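Local coordinates for Afp2 (Serratia entomophila, PDB 6RBN), which probably forms part of the contractile sheath around the inner tube of the anti-feeding prophage, a phage-tail-like particle that works as an injection system, at residues Q47-W52 with V57-P62; L73-M76 with K81-L84. All coordinates share one frame; numbering follows the deposited sequence.

Interaction 1. Residues Q47-W52 with V57-P62; sequences QVFRNW and VEYPTP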
loop_
_atom_site.group_PDB
_atom_site.type_symbol
_atom_site.label_atom_id
_atom_site.label_comp_id
_atom_site.label_asym_id
_atom_site.label_seq_id
_atom_site.Cartn_x
_atom_site.Cartn_y
_atom_site.Cartn_z
ATOM N N GLN C 47 87.596 -33.589 0.024
ATOM C CA GLN C 47 87.543 -33.098 1.392
ATOM C C GLN C 47 87.265 -31.603 1.399
ATOM O O GLN C 47 87.641 -30.877 0.477
ATOM C CB GLN C 47 88.832 -33.436 2.147
ATOM C CG GLN C 47 90.097 -32.938 1.499
ATOM C CD GLN C 47 91.328 -33.432 2.221
ATOM O OE1 GLN C 47 91.229 -34.064 3.269
ATOM N NE2 GLN C 47 92.495 -33.164 1.653
ATOM N N VAL C 48 86.591 -31.155 2.459
ATOM C CA VAL C 48 85.960 -29.843 2.529
ATOM C C VAL C 48 86.615 -29.045 3.646
ATOM O O VAL C 48 86.674 -29.510 4.789
ATOM C CB VAL C 48 84.447 -29.966 2.778
ATOM C CG1 VAL C 48 83.793 -28.594 2.848
ATOM C CG2 VAL C 48 83.794 -30.850 1.731
ATOM N N PHE C 49 87.072 -27.838 3.323
ATOM C CA PHE C 49 87.783 -26.974 4.261
ATOM C C PHE C 49 87.090 -25.623 4.303
ATOM O O PHE C 49 87.072 -24.907 3.299
ATOM C CB PHE C 49 89.241 -26.820 3.831
ATOM C CG PHE C 49 90.053 -28.066 3.999
ATOM C CD1 PHE C 49 89.786 -28.952 5.024
ATOM C CD2 PHE C 49 91.029 -28.392 3.079
ATOM C CE1 PHE C 49 90.520 -30.107 5.165
ATOM C CE2 PHE C 49 91.757 -29.549 3.213
ATOM C CZ PHE C 49 91.504 -30.406 4.256
ATOM N N ARG C 50 86.532 -25.268 5.461
ATOM C CA ARG C 50 85.749 -24.043 5.569
ATOM C C ARG C 50 86.583 -22.819 5.914
ATOM O O ARG C 50 86.231 -21.709 5.503
ATOM C CB ARG C 50 84.647 -24.205 6.616
ATOM C CG ARG C 50 83.565 -25.185 6.217
ATOM C CD ARG C 50 82.506 -25.310 7.290
ATOM N NE ARG C 50 81.465 -26.254 6.902
ATOM C CZ ARG C 50 81.506 -27.555 7.172
ATOM N NH1 ARG C 50 82.538 -28.066 7.829
ATOM N NH2 ARG C 50 80.515 -28.345 6.782
ATOM N N ASN C 51 87.667 -22.982 6.667
ATOM C CA ASN C 51 88.525 -21.862 7.016
ATOM C C ASN C 51 89.950 -22.363 7.218
ATOM O O ASN C 51 90.258 -23.535 6.982
ATOM C CB ASN C 51 87.979 -21.110 8.240
ATOM C CG ASN C 51 87.731 -22.006 9.438
ATOM O OD1 ASN C 51 88.048 -23.190 9.436
ATOM N ND2 ASN C 51 87.143 -21.430 10.475
ATOM N N TRP C 52 90.822 -21.453 7.652
ATOM C CA TRP C 52 92.223 -21.797 7.866
ATOM C C TRP C 52 92.408 -22.682 9.091
ATOM O O TRP C 52 93.366 -23.460 9.150
ATOM C CB TRP C 52 93.050 -20.517 7.991
ATOM C CG TRP C 52 94.503 -20.731 8.273
ATOM C CD1 TRP C 52 95.149 -20.495 9.447
ATOM C CD2 TRP C 52 95.487 -21.248 7.371
ATOM N NE1 TRP C 52 96.476 -20.815 9.331
ATOM C CE2 TRP C 52 96.709 -21.280 8.064
ATOM C CE3 TRP C 52 95.454 -21.678 6.044
ATOM C CZ2 TRP C 52 97.886 -21.731 7.479
ATOM C CZ3 TRP C 52 96.623 -22.122 5.465
ATOM C CH2 TRP C 52 97.821 -22.146 6.181
ATOM N N VAL C 57 94.224 -28.431 10.872
ATOM C CA VAL C 57 94.008 -29.657 11.634
ATOM C C VAL C 57 94.417 -30.866 10.804
ATOM O O VAL C 57 95.101 -31.772 11.293
ATOM C CB VAL C 57 92.544 -29.742 12.101
ATOM C CG1 VAL C 57 92.252 -31.088 12.734
ATOM C CG2 VAL C 57 92.255 -28.643 13.099
ATOM N N GLU C 58 94.042 -30.882 9.526
ATOM C CA GLU C 58 94.369 -32.006 8.662
ATOM C C GLU C 58 95.781 -31.928 8.103
ATOM O O GLU C 58 96.322 -32.956 7.681
ATOM C CB GLU C 58 93.366 -32.092 7.513
ATOM C CG GLU C 58 91.942 -32.377 7.958
ATOM C CD GLU C 58 91.775 -33.761 8.555
ATOM O OE1 GLU C 58 92.470 -34.698 8.106
ATOM O OE2 GLU C 58 90.948 -33.913 9.480
ATOM N N TYR C 59 96.386 -30.743 8.083
ATOM C CA TYR C 59 97.760 -30.559 7.618
ATOM C C TYR C 59 98.479 -29.691 8.640
ATOM O O TYR C 59 98.607 -28.474 8.455
ATOM C CB TYR C 59 97.790 -29.935 6.228
ATOM C CG TYR C 59 97.187 -30.818 5.163
ATOM C CD1 TYR C 59 97.928 -31.827 4.567
ATOM C CD2 TYR C 59 95.867 -30.655 4.768
ATOM C CE1 TYR C 59 97.375 -32.638 3.597
ATOM C CE2 TYR C 59 95.305 -31.461 3.801
ATOM C CZ TYR C 59 96.065 -32.448 3.219
ATOM O OH TYR C 59 95.507 -33.256 2.257
ATOM N N PRO C 60 98.970 -30.285 9.732
ATOM C CA PRO C 60 99.483 -29.483 10.848
ATOM C C PRO C 60 100.871 -28.907 10.639
ATOM O O PRO C 60 101.306 -28.091 11.456
ATOM C CB PRO C 60 99.482 -30.486 12.008
ATOM C CG PRO C 60 99.691 -31.794 11.353
ATOM C CD PRO C 60 98.982 -31.725 10.036
ATOM N N THR C 61 101.577 -29.293 9.580
ATOM C CA THR C 61 102.920 -28.790 9.357
ATOM C C THR C 61 103.010 -28.106 7.998
ATOM O O THR C 61 102.342 -28.522 7.042
ATOM C CB THR C 61 103.962 -29.923 9.474
ATOM O OG1 THR C 61 105.277 -29.402 9.247
ATOM C CG2 THR C 61 103.675 -31.074 8.514
ATOM N N PRO C 62 103.781 -27.017 7.896
ATOM C CA PRO C 62 103.908 -26.324 6.607
ATOM C C PRO C 62 104.682 -27.126 5.575
ATOM O O PRO C 62 105.884 -27.360 5.728
ATOM C CB PRO C 62 104.649 -25.033 6.977
ATOM C CG PRO C 62 104.368 -24.839 8.421
ATOM C CD PRO C 62 104.326 -26.215 9.002
#
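The strand end Gln47-Phe49 and the chain leaving helix 52-58 at Glu58 and Tyr59 face each other without backbone pairing; the closest CA atoms, Phe49 CA and Glu58 CA, are 9.4 Å apart. Only side chains bridge that gap, and Gln47, Phe49, Glu58 and Tyr59 all start toward the opposite segment. Gln47 and Tyr59 reach for each other from opposite directions. Gln47 NE2 donates to Tyr59 OH at 3.1 Å, with an N-H...O angle of 147°, so the bond is somewhat bent. The hydroxyl lies in the amide plane, and NE2 comes in at the edge of the phenol ring, the two planes standing 78° apart. The first torsion of the glutamine starts its chain toward Tyr59, and from CG the chain runs on extended, carrying the amide across to the hydroxyl and giving two buried polar groups a common bond. The arrangement is a strand-to-helix connection: strand 46-49, outermost in its sheet within this chain, leads through a short loop into helix 52-58, where Asn51 is the N-cap, its OD1 accepting from Glu54 N, and the chain then folds back over the strand's side chains. Phe49 lies against both Glu58 and Tyr59. Its CZ lies 4.0 Å from Tyr59 CE2, at the edge of the tyrosine ring, and the two side chains cross at about a right angle. At the more exposed residue Glu58, CB and CG rather than the carboxylate meet the phenyl ring, Glu58 CG touching Phe49 CE1 at 3.9 Å. Phe55, from the intervening helix, packs its ring edge-to-face with Phe49 and also meets Tyr59.

Interaction 2. Residues L73-M76 with K81-L84; sequences LWFM and KCYL
A buried sulfur-aromatic cluster joins the end of helix 66-75 to the start of strand 82-86, a helix-to-strand connection in which the helix packs against the mixed sheet that holds strands 30-34, 46-49 and 82-86. Cys82 enters this cluster from the strand, and Trp74 and Phe75 from the last part of the helix. The backbones stay well apart, Trp74 CA and Cys82 CA being 9.2 Å from each other, and no hydrogen bond crosses between the two segments. The two aromatic groups first pack on one another: Trp74 CD1 sits 3.7 Å above the Phe75 ring plane, over its centre, while Phe75 CE1 lies at the edge of the indole. Cys82 then meets both rings obliquely. Its SG is 4.7 Å from the centroid of the Trp74 five-membered ring, 40° off the normal. From the Phe75 centroid Cys82 SG is 4.6 Å away, 56° off that ring's normal. The cysteine CB heads toward the helix, and chi1 of 62° tucks SG in above its own backbone, where both rings can meet it. Trp74 also packs edge-to-face with Phe32 of strand 30-34. Leu71, about one turn earlier on the helix, touches Cys82 as well. On the indole side, Cys82 CB approaches Trp74 NE1 at 4.2 Å; on the phenyl side, the nearest ring atom to Cys82 SG is Phe75 CZ, at 3.5 Å.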
loop_
_atom_site.group_PDB
_atom_site.type_symbol
_atom_site.label_atom_id
_atom_site.label_comp_id
_atom_site.label_asym_id
_atom_site.label_seq_id
_atom_site.Cartn_x
_atom_site.Cartn_y
_atom_site.Cartn_z
ATOM N N LEU C 73 97.746 -19.464 0.298
ATOM C CA LEU C 73 97.544 -18.196 -0.384
ATOM C C LEU C 73 96.064 -17.900 -0.586
ATOM O O LEU C 73 95.694 -16.736 -0.759
ATOM C CB LEU C 73 98.304 -18.232 -1.716
ATOM C CG LEU C 73 98.717 -17.018 -2.551
ATOM C CD1 LEU C 73 97.619 -16.502 -3.439
ATOM C CD2 LEU C 73 99.230 -15.919 -1.640
ATOM N N TRP C 74 95.214 -18.928 -0.543
ATOM C CA TRP C 74 93.769 -18.732 -0.616
ATOM C C TRP C 74 93.220 -18.125 0.665
ATOM O O TRP C 74 92.501 -17.121 0.629
ATOM C CB TRP C 74 93.070 -20.063 -0.901
ATOM C CG TRP C 74 91.577 -19.983 -0.810
ATOM C CD1 TRP C 74 90.797 -20.408 0.223
ATOM C CD2 TRP C 74 90.683 -19.446 -1.787
ATOM N NE1 TRP C 74 89.477 -20.165 -0.047
ATOM C CE2 TRP C 74 89.380 -19.576 -1.276
ATOM C CE3 TRP C 74 90.861 -18.867 -3.044
ATOM C CZ2 TRP C 74 88.263 -19.145 -1.975
ATOM C CZ3 TRP C 74 89.753 -18.456 -3.738
ATOM C CH2 TRP C 74 88.470 -18.590 -3.205
ATOM N N PHE C 75 93.532 -18.733 1.811
ATOM C CA PHE C 75 92.893 -18.337 3.057
ATOM C C PHE C 75 93.434 -17.039 3.631
ATOM O O PHE C 75 92.786 -16.452 4.502
ATOM C CB PHE C 75 93.023 -19.438 4.108
ATOM C CG PHE C 75 92.181 -20.643 3.831
ATOM C CD1 PHE C 75 90.807 -20.585 3.981
ATOM C CD2 PHE C 75 92.758 -21.846 3.479
ATOM C CE1 PHE C 75 90.028 -21.690 3.736
ATOM C CE2 PHE C 75 91.983 -22.954 3.237
ATOM C CZ PHE C 75 90.618 -22.878 3.373
ATOM N N MET C 76 94.589 -16.569 3.174
ATOM C CA MET C 76 95.132 -15.319 3.683
ATOM C C MET C 76 94.597 -14.100 2.948
ATOM O O MET C 76 95.054 -12.986 3.216
ATOM C CB MET C 76 96.660 -15.334 3.626
ATOM C CG MET C 76 97.250 -15.345 2.245
ATOM S SD MET C 76 99.050 -15.368 2.293
ATOM C CE MET C 76 99.386 -13.703 2.858
ATOM N N LYS C 81 84.688 -21.548 1.925
ATOM C CA LYS C 81 84.844 -22.984 1.813
ATOM C C LYS C 81 85.417 -23.341 0.446
ATOM O O LYS C 81 85.209 -22.638 -0.545
ATOM C CB LYS C 81 83.516 -23.701 2.057
ATOM C CG LYS C 81 82.450 -23.478 1.016
ATOM C CD LYS C 81 81.170 -24.177 1.423
ATOM C CE LYS C 81 81.325 -25.684 1.339
ATOM N NZ LYS C 81 80.055 -26.395 1.646
ATOM N N CYS C 82 86.178 -24.427 0.417
ATOM C CA CYS C 82 86.892 -24.837 -0.779
ATOM C C CYS C 82 87.149 -26.328 -0.683
ATOM O O CYS C 82 87.067 -26.921 0.395
ATOM C CB CYS C 82 88.199 -24.064 -0.935
ATOM S SG CYS C 82 89.323 -24.350 0.421
ATOM N N TYR C 83 87.456 -26.930 -1.826
ATOM C CA TYR C 83 87.487 -28.379 -1.967
ATOM C C TYR C 83 88.850 -28.817 -2.479
ATOM O O TYR C 83 89.348 -28.268 -3.467
ATOM C CB TYR C 83 86.396 -28.846 -2.936
ATOM C CG TYR C 83 84.969 -28.621 -2.472
ATOM C CD1 TYR C 83 84.648 -28.514 -1.131
ATOM C CD2 TYR C 83 83.948 -28.475 -3.394
ATOM C CE1 TYR C 83 83.347 -28.289 -0.724
ATOM C CE2 TYR C 83 82.647 -28.253 -2.992
ATOM C CZ TYR C 83 82.354 -28.162 -1.657
ATOM O OH TYR C 83 81.062 -27.943 -1.250
ATOM N N LEU C 84 89.454 -29.795 -1.808
ATOM C CA LEU C 84 90.587 -30.533 -2.362
ATOM C C LEU C 84 90.078 -31.816 -2.995
ATOM O O LEU C 84 89.632 -32.729 -2.296
ATOM C CB LEU C 84 91.636 -30.858 -1.307
ATOM C CG LEU C 84 92.624 -29.772 -0.933
ATOM C CD1 LEU C 84 93.547 -30.280 0.155
ATOM C CD2 LEU C 84 93.407 -29.383 -2.172
#

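Overall arrangement
Interaction 1 closes before interaction 2 opens, and their centres are about 9 Å apart on the same side of the chain's centre. Each spans one consecutive link in the fold: strand 46-49 with the end of helix 52-58, then the end of helix 66-75 with strand 82-86. The two strands are antiparallel neighbours in the mixed sheet, joined by probable backbone hydrogen bonds from Cys82 N to Phe49 O and from Leu84 N to Gln47 O. Packing of Asn51 C on Phe75 CE1 adds a second junction, beside the helix cap. Both contacts thus bury most of their touching residues beside strand 46-49, the outermost strand of the sheet within this chain.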